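Local coordinates for nitroreductase family protein (PDB 4QLX) that reduces the carbon-carbon double bond of an enone fatty acid with FMN as cofactor, a step in the saturation of polyunsaturated fatty acids, at residues G114-K118 with E119-Q123; E133-T136 with P137-K141. One frame throughout, in Å; residues are numbered along the deposited sequence.

Contact 1: residues G114-K118 with E119-Q123. With KTC (10-oxooctadecanoic acid), chain D.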
ATOM      1  N   GLY A 114     -12.077   3.005  27.275  1.00 36.02           N
ATOM      2  CA  GLY A 114     -12.886   1.821  27.517  1.00 31.09           C
ATOM      3  C   GLY A 114     -13.007   0.901  26.316  1.00 31.12           C
ATOM      4  O   GLY A 114     -13.906   0.060  26.245  1.00 29.53           O
ATOM      5  N   ASN A 115     -12.096   1.045  25.363  1.00 27.53           N
ATOM      6  CA  ASN A 115     -12.197   0.265  24.138  1.00 29.52           C
ATOM      7  C   ASN A 115     -11.415  -1.044  24.180  1.00 31.51           C
ATOM      8  O   ASN A 115     -11.667  -1.945  23.377  1.00 30.82           O
ATOM      9  CB  ASN A 115     -11.759   1.120  22.953  1.00 28.50           C
ATOM     10  CG  ASN A 115     -12.742   2.233  22.667  1.00 29.02           C
ATOM     11  OD1 ASN A 115     -13.956   2.025  22.721  1.00 32.53           O
ATOM     12  ND2 ASN A 115     -12.230   3.427  22.396  1.00 31.32           N
ATOM     13  N   ILE A 116     -10.476  -1.151  25.120  1.00 25.30           N
ATOM     14  CA  ILE A 116      -9.815  -2.423  25.399  1.00 27.89           C
ATOM     15  C   ILE A 116      -9.760  -2.635  26.904  1.00 29.88           C
ATOM     16  O   ILE A 116      -9.824  -1.680  27.684  1.00 26.11           O
ATOM     17  CB  ILE A 116      -8.370  -2.498  24.819  1.00 28.62           C
ATOM     18  CG1 ILE A 116      -7.487  -1.399  25.410  1.00 24.24           C
ATOM     19  CG2 ILE A 116      -8.378  -2.423  23.292  1.00 26.20           C
ATOM     20  CD1 ILE A 116      -6.034  -1.504  25.008  1.00 26.36           C
ATOM     21  N   THR A 117      -9.645  -3.892  27.312  1.00 28.75           N
ATOM     22  CA  THR A 117      -9.485  -4.212  28.718  1.00 26.90           C
ATOM     23  C   THR A 117      -8.075  -3.940  29.211  1.00 27.79           C
ATOM     24  O   THR A 117      -7.128  -3.854  28.425  1.00 22.66           O
ATOM     25  CB  THR A 117      -9.805  -5.681  28.988  1.00 32.12           C
ATOM     26  OG1 THR A 117      -8.763  -6.493  28.435  1.00 30.53           O
ATOM     27  CG2 THR A 117     -11.141  -6.055  28.355  1.00 32.03           C
ATOM     28  N   LYS A 118      -7.940  -3.830  30.532  1.00 27.96           N
ATOM     29  CA  LYS A 118      -6.643  -3.657  31.171  1.00 28.94           C
ATOM     30  C   LYS A 118      -5.719  -4.795  30.789  1.00 27.83           C
ATOM     31  O   LYS A 118      -4.537  -4.596  30.511  1.00 30.25           O
ATOM     32  CB  LYS A 118      -6.793  -3.602  32.696  1.00 32.79           C
ATOM     33  CG  LYS A 118      -5.487  -3.393  33.436  1.00 30.69           C
ATOM     34  CD  LYS A 118      -4.877  -2.052  33.050  1.00 36.62           C
ATOM     35  CE  LYS A 118      -3.635  -1.753  33.871  1.00 42.79           C
ATOM     36  NZ  LYS A 118      -3.175  -0.358  33.633  1.00 47.70           N
ATOM     37  N   GLU A 119      -6.271  -6.000  30.770  1.00 27.03           N
ATOM     38  CA  GLU A 119      -5.484  -7.178  30.460  1.00 31.91           C
ATOM     39  C   GLU A 119      -4.969  -7.113  29.019  1.00 31.79           C
ATOM     40  O   GLU A 119      -3.807  -7.426  28.745  1.00 29.96           O
ATOM     41  CB  GLU A 119      -6.315  -8.437  30.678  1.00 34.77           C
ATOM     42  CG  GLU A 119      -5.624  -9.692  30.222  1.00 39.99           C
ATOM     43  CD  GLU A 119      -6.593 -10.693  29.640  1.00 48.69           C
ATOM     44  OE1 GLU A 119      -7.051 -10.476  28.490  1.00 50.92           O
ATOM     45  OE2 GLU A 119      -6.903 -11.687  30.335  1.00 46.30           O
ATOM     46  N   ARG A 120      -5.838  -6.681  28.112  1.00 30.46           N
ATOM     47  CA  ARG A 120      -5.473  -6.531  26.707  1.00 30.26           C
ATOM     48  C   ARG A 120      -4.354  -5.494  26.548  1.00 28.24           C
ATOM     49  O   ARG A 120      -3.342  -5.752  25.896  1.00 27.15           O
ATOM     50  CB  ARG A 120      -6.708  -6.145  25.884  1.00 26.96           C
ATOM     51  CG  ARG A 120      -6.515  -6.230  24.377  1.00 31.04           C
ATOM     52  CD  ARG A 120      -5.872  -7.562  23.992  1.00 29.19           C
ATOM     53  NE  ARG A 120      -5.929  -7.815  22.557  1.00 29.51           N
ATOM     54  CZ  ARG A 120      -5.121  -8.651  21.919  1.00 25.61           C
ATOM     55  NH1 ARG A 120      -4.183  -9.306  22.593  1.00 22.63           N
ATOM     56  NH2 ARG A 120      -5.248  -8.825  20.608  1.00 27.55           N
ATOM     57  N   LEU A 121      -4.539  -4.333  27.170  1.00 27.76           N
ATOM     58  CA  LEU A 121      -3.522  -3.286  27.187  1.00 23.69           C
ATOM     59  C   LEU A 121      -2.164  -3.802  27.651  1.00 25.96           C
ATOM     60  O   LEU A 121      -1.124  -3.463  27.079  1.00 24.37           O
ATOM     61  CB  LEU A 121      -3.972  -2.134  28.084  1.00 23.73           C
ATOM     62  CG  LEU A 121      -2.924  -1.042  28.286  1.00 26.33           C
ATOM     63  CD1 LEU A 121      -2.796  -0.175  27.036  1.00 28.87           C
ATOM     64  CD2 LEU A 121      -3.219  -0.186  29.517  1.00 28.00           C
ATOM     65  N   ASP A 122      -2.173  -4.624  28.694  1.00 29.81           N
ATOM     66  CA  ASP A 122      -0.934  -5.164  29.234  1.00 31.20           C
ATOM     67  C   ASP A 122      -0.265  -6.107  28.232  1.00 27.39           C
ATOM     68  O   ASP A 122       0.960  -6.147  28.141  1.00 30.31           O
ATOM     69  CB  ASP A 122      -1.192  -5.885  30.562  1.00 30.13           C
ATOM     70  CG  ASP A 122      -1.619  -4.930  31.684  1.00 37.79           C
ATOM     71  OD1 ASP A 122      -1.452  -3.694  31.526  1.00 36.73           O
ATOM     72  OD2 ASP A 122      -2.110  -5.424  32.733  1.00 39.09           O
ATOM     73  N   GLN A 123      -1.066  -6.854  27.471  1.00 27.10           N
ATOM     74  CA  GLN A 123      -0.520  -7.723  26.430  1.00 27.76           C
ATOM     75  C   GLN A 123       0.165  -6.869  25.350  1.00 28.99           C
ATOM     76  O   GLN A 123       1.297  -7.152  24.936  1.00 26.41           O
ATOM     77  CB  GLN A 123      -1.620  -8.608  25.823  1.00 28.79           C
ATOM     78  CG  GLN A 123      -2.274  -9.579  26.851  1.00 33.95           C
ATOM     79  CD  GLN A 123      -3.488 -10.333  26.298  1.00 39.13           C
ATOM     80  OE1 GLN A 123      -3.916 -10.099  25.162  1.00 35.38           O
ATOM     81  NE2 GLN A 123      -4.051 -11.243  27.108  1.00 31.12           N
TER
HETATM   82  O1  KTC D 302      -8.622  -6.394  19.196  1.00 44.62           O
HETATM   83  C17 KTC D 302      -8.299  -5.938  20.290  1.00 39.28           C
HETATM   84  O   KTC D 302      -8.856  -6.426  21.402  1.00 44.05           O
HETATM   85  C16 KTC D 302      -7.272  -4.835  20.371  1.00 33.32           C
HETATM   86  C15 KTC D 302      -6.331  -4.999  19.191  1.00 29.85           C
HETATM   87  C14 KTC D 302      -4.895  -5.002  19.668  1.00 27.32           C
HETATM   88  C13 KTC D 302      -4.207  -3.756  19.146  1.00 25.19           C
HETATM   89  C12 KTC D 302      -3.155  -4.140  18.128  1.00 26.03           C
HETATM   90  C11 KTC D 302      -1.840  -4.435  18.816  1.00 23.62           C
HETATM   91  C10 KTC D 302      -0.715  -3.964  17.909  1.00 21.50           C
HETATM   92  C9  KTC D 302      -0.130  -5.139  17.143  1.00 22.16           C
HETATM   93  C8  KTC D 302       0.808  -4.582  16.111  1.00 18.28           C
HETATM   94  O2  KTC D 302       0.407  -3.721  15.334  1.00 15.53           O
HETATM   95  C7  KTC D 302       2.223  -5.108  16.062  1.00 20.08           C
HETATM   96  C6  KTC D 302       2.940  -4.521  14.863  1.00 21.62           C
HETATM   97  C5  KTC D 302       4.155  -5.354  14.486  1.00 22.23           C
HETATM   98  C4  KTC D 302       5.411  -4.768  15.111  1.00 25.43           C
HETATM   99  C3  KTC D 302       6.642  -5.603  14.763  1.00 26.23           C
HETATM  100  C2  KTC D 302       7.782  -5.280  15.725  1.00 35.70           C
HETATM  101  C1  KTC D 302       7.883  -3.773  15.946  1.00 37.46           C
HETATM  102  C   KTC D 302       9.075  -3.385  16.797  1.00 35.90           C
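Thr117 caps the N-terminus of helix 118-133 by accepting a hydrogen bond from Arg120. Thr117 OG1 lies 2.9 Å from Arg120 N, with an N-H...O angle of 158°. OG1 can turn back over the first turn because chi1 (71°) sets it between the backbone N and the carbonyl carbon. The backbone continues the turn: Leu121 N bonds to Thr117 O at 2.9 Å, and Asp122 N to Lys118 O at 3.0 Å.

The apolar part is small. Ile116 CD1 meets Leu121 CB at 3.8 Å, the two side chains crossing at about a right angle. Both also pack on helix 103-112.

Arg120 and Ile116 reach the ligand. Arg120 NE gives a weak bond of 3.4 Å to carboxylate atom O of 10-oxooctadecanoic acid, which approaches the edge of the guanidinium. On the same group, Arg120 NH1 donates to Gln123 OE1 at 2.7 Å and helps fix its rotation. Ile116 CG2 touches ligand atom C16 at 3.9 Å. A leucine in place of Arg120 would probably leave the carboxylate without this positive partner and Gln123 OE1 without this donor.

The capped turn thus brings a guanidinium, probably positively charged, to the acid end of the product. Opposite charges probably help the weak bond.

Contact 2: residues E133-T136 with P137-K141; sequences ENAT and PDFLK. With KTC (10-oxooctadecanoic acid), chain D.
Ala135 and Thr136 meet Phe139 and Leu140 in a local helix-capping contact. It lies where the short loop after helix 118-133 enters helix 137-161, near the surface.

Thr136 is the N-cap. Thr136 OG1 accepts from Phe139 N at 3.2 Å, with an N-H...O angle of 161°. Thr136 O takes Leu140 N, also at 3.2 Å, and a weak second bond from Phe139 N. Pro137 follows as the first helical residue. It has no N-H to give, which costs nothing in a first turn.

Ala135 adds the apolar part. Ala135 CB rests 3.8 Å from Leu140 CD2 and, more loosely, 4.2 Å from Phe139 CD2.

Phe139 has CG anti to the backbone N (chi1 -168°), which carries the ring away from the loop to the ligand. Phe139 CE2 is 3.5 Å from C, the terminal methyl of 10-oxooctadecanoic acid, which lies at the ring edge. Phe174 of the second subunit meets the same ring edge-to-face.

The arrangement is a threonine N-cap followed by proline, here bringing the edge of an aromatic ring to the methyl end of the fatty-acid pocket.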
ATOM      1  N   GLU A 133      11.637  -0.295  21.802  1.00 26.38           N
ATOM      2  CA  GLU A 133      12.589   0.360  22.687  1.00 33.91           C
ATOM      3  C   GLU A 133      14.014  -0.179  22.549  1.00 31.55           C
ATOM      4  O   GLU A 133      14.973   0.565  22.724  1.00 34.48           O
ATOM      5  CB  GLU A 133      12.120   0.247  24.129  1.00 33.51           C
ATOM      6  CG  GLU A 133      10.947   1.166  24.429  1.00 38.98           C
ATOM      7  CD  GLU A 133      10.451   1.029  25.847  1.00 42.66           C
ATOM      8  OE1 GLU A 133      10.783   0.011  26.499  1.00 48.12           O
ATOM      9  OE2 GLU A 133       9.732   1.940  26.309  1.00 47.33           O
ATOM     10  N   ASN A 134      14.153  -1.457  22.215  1.00 31.78           N
ATOM     11  CA  ASN A 134      15.475  -2.039  22.009  1.00 33.02           C
ATOM     12  C   ASN A 134      15.846  -2.212  20.546  1.00 35.88           C
ATOM     13  O   ASN A 134      16.770  -2.965  20.226  1.00 36.75           O
ATOM     14  CB  ASN A 134      15.569  -3.398  22.695  1.00 35.36           C
ATOM     15  CG  ASN A 134      15.422  -3.301  24.193  1.00 40.43           C
ATOM     16  OD1 ASN A 134      15.898  -2.351  24.816  1.00 44.25           O
ATOM     17  ND2 ASN A 134      14.753  -4.285  24.785  1.00 44.93           N
ATOM     18  N   ALA A 135      15.136  -1.525  19.654  1.00 35.60           N
ATOM     19  CA  ALA A 135      15.321  -1.745  18.221  1.00 31.42           C
ATOM     20  C   ALA A 135      16.537  -1.008  17.669  1.00 34.85           C
ATOM     21  O   ALA A 135      16.835   0.110  18.086  1.00 35.54           O
ATOM     22  CB  ALA A 135      14.061  -1.320  17.450  1.00 32.08           C
ATOM     23  N   THR A 136      17.220  -1.632  16.710  1.00 31.73           N
ATOM     24  CA  THR A 136      18.326  -0.995  16.009  1.00 29.72           C
ATOM     25  C   THR A 136      17.768   0.083  15.094  1.00 32.06           C
ATOM     26  O   THR A 136      16.580   0.057  14.771  1.00 29.15           O
ATOM     27  CB  THR A 136      19.118  -1.995  15.158  1.00 32.27           C
ATOM     28  OG1 THR A 136      18.355  -2.301  13.987  1.00 31.09           O
ATOM     29  CG2 THR A 136      19.392  -3.269  15.938  1.00 33.21           C
ATOM     30  N   PRO A 137      18.618   1.033  14.668  1.00 34.51           N
ATOM     31  CA  PRO A 137      18.191   2.031  13.682  1.00 31.11           C
ATOM     32  C   PRO A 137      17.629   1.403  12.400  1.00 32.33           C
ATOM     33  O   PRO A 137      16.563   1.817  11.928  1.00 30.44           O
ATOM     34  CB  PRO A 137      19.481   2.806  13.403  1.00 31.80           C
ATOM     35  CG  PRO A 137      20.224   2.728  14.704  1.00 30.75           C
ATOM     36  CD  PRO A 137      19.947   1.350  15.230  1.00 34.51           C
ATOM     37  N   ASP A 138      18.334   0.411  11.860  1.00 31.22           N
ATOM     38  CA  ASP A 138      17.903  -0.277  10.638  1.00 34.31           C
ATOM     39  C   ASP A 138      16.456  -0.769  10.768  1.00 29.23           C
ATOM     40  O   ASP A 138      15.643  -0.571   9.873  1.00 29.29           O
ATOM     41  CB  ASP A 138      18.861  -1.443  10.325  1.00 38.18           C
ATOM     42  CG  ASP A 138      18.341  -2.373   9.223  1.00 46.14           C
ATOM     43  OD1 ASP A 138      18.886  -2.331   8.096  1.00 53.01           O
ATOM     44  OD2 ASP A 138      17.413  -3.176   9.485  1.00 50.99           O
ATOM     45  N   PHE A 139      16.125  -1.375  11.900  1.00 27.53           N
ATOM     46  CA  PHE A 139      14.789  -1.933  12.071  1.00 31.05           C
ATOM     47  C   PHE A 139      13.698  -0.881  12.242  1.00 25.02           C
ATOM     48  O   PHE A 139      12.567  -1.096  11.828  1.00 27.96           O
ATOM     49  CB  PHE A 139      14.740  -2.887  13.259  1.00 31.71           C
ATOM     50  CG  PHE A 139      13.475  -3.691  13.308  1.00 37.43           C
ATOM     51  CD1 PHE A 139      13.318  -4.809  12.492  1.00 35.60           C
ATOM     52  CD2 PHE A 139      12.426  -3.309  14.132  1.00 36.24           C
ATOM     53  CE1 PHE A 139      12.146  -5.550  12.520  1.00 38.66           C
ATOM     54  CE2 PHE A 139      11.245  -4.043  14.160  1.00 41.68           C
ATOM     55  CZ  PHE A 139      11.105  -5.165  13.351  1.00 36.96           C
ATOM     56  N   LEU A 140      14.014   0.237  12.880  1.00 22.71           N
ATOM     57  CA  LEU A 140      13.056   1.329  12.963  1.00 24.41           C
ATOM     58  C   LEU A 140      12.823   1.930  11.583  1.00 21.99           C
ATOM     59  O   LEU A 140      11.730   2.375  11.280  1.00 22.55           O
ATOM     60  CB  LEU A 140      13.542   2.415  13.932  1.00 28.48           C
ATOM     61  CG  LEU A 140      13.632   2.044  15.414  1.00 27.68           C
ATOM     62  CD1 LEU A 140      14.225   3.198  16.212  1.00 31.33           C
ATOM     63  CD2 LEU A 140      12.264   1.679  15.945  1.00 25.13           C
ATOM     64  N   LYS A 141      13.864   1.966  10.759  1.00 20.45           N
ATOM     65  CA  LYS A 141      13.751   2.512   9.408  1.00 21.37           C
ATOM     66  C   LYS A 141      12.895   1.579   8.545  1.00 21.37           C
ATOM     67  O   LYS A 141      12.046   2.018   7.778  1.00 20.47           O
ATOM     68  CB  LYS A 141      15.146   2.712   8.798  1.00 21.91           C
ATOM     69  CG  LYS A 141      15.126   2.918   7.299  1.00 34.87           C
ATOM     70  CD  LYS A 141      16.523   3.003   6.698  1.00 36.73           C
ATOM     71  CE  LYS A 141      16.457   2.902   5.176  1.00 42.62           C
ATOM     72  NZ  LYS A 141      17.772   3.174   4.520  1.00 48.06           N
TER
HETATM   73  O1  KTC D 302      -8.622  -6.394  19.196  1.00 44.62           O
HETATM   74  C17 KTC D 302      -8.299  -5.938  20.290  1.00 39.28           C
HETATM   75  O   KTC D 302      -8.856  -6.426  21.402  1.00 44.05           O
HETATM   76  C16 KTC D 302      -7.272  -4.835  20.371  1.00 33.32           C
HETATM   77  C15 KTC D 302      -6.331  -4.999  19.191  1.00 29.85           C
HETATM   78  C14 KTC D 302      -4.895  -5.002  19.668  1.00 27.32           C
HETATM   79  C13 KTC D 302      -4.207  -3.756  19.146  1.00 25.19           C
HETATM   80  C12 KTC D 302      -3.155  -4.140  18.128  1.00 26.03           C
HETATM   81  C11 KTC D 302      -1.840  -4.435  18.816  1.00 23.62           C
HETATM   82  C10 KTC D 302      -0.715  -3.964  17.909  1.00 21.50           C
HETATM   83  C9  KTC D 302      -0.130  -5.139  17.143  1.00 22.16           C
HETATM   84  C8  KTC D 302       0.808  -4.582  16.111  1.00 18.28           C
HETATM   85  O2  KTC D 302       0.407  -3.721  15.334  1.00 15.53           O
HETATM   86  C7  KTC D 302       2.223  -5.108  16.062  1.00 20.08           C
HETATM   87  C6  KTC D 302       2.940  -4.521  14.863  1.00 21.62           C
HETATM   88  C5  KTC D 302       4.155  -5.354  14.486  1.00 22.23           C
HETATM   89  C4  KTC D 302       5.411  -4.768  15.111  1.00 25.43           C
HETATM   90  C3  KTC D 302       6.642  -5.603  14.763  1.00 26.23           C
HETATM   91  C2  KTC D 302       7.782  -5.280  15.725  1.00 35.70           C
HETATM   92  C1  KTC D 302       7.883  -3.773  15.946  1.00 37.46           C
HETATM   93  C   KTC D 302       9.075  -3.385  16.797  1.00 35.90           C

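In the fold
Contact 1 precedes contact 2 along the chain. Helix 118-133 joins them: residues 114-123 lead into its first turn, and residues 133-141 run from its end into helix 137-161. The centres are 26 Å apart and the nearest atoms about 12 Å, so the contacts do not touch. Both belong to the nitroreductase fold, and each is a helix start with a threonine cap. What connects them in space is one molecule of 10-oxooctadecanoic acid. Contact 1 meets its carboxylate end, contact 2 its methyl end. The helix and its two flanking turns therefore span the length of the bound product. Residues of the second subunit pack on Arg120 at one end and on Phe139 at the other.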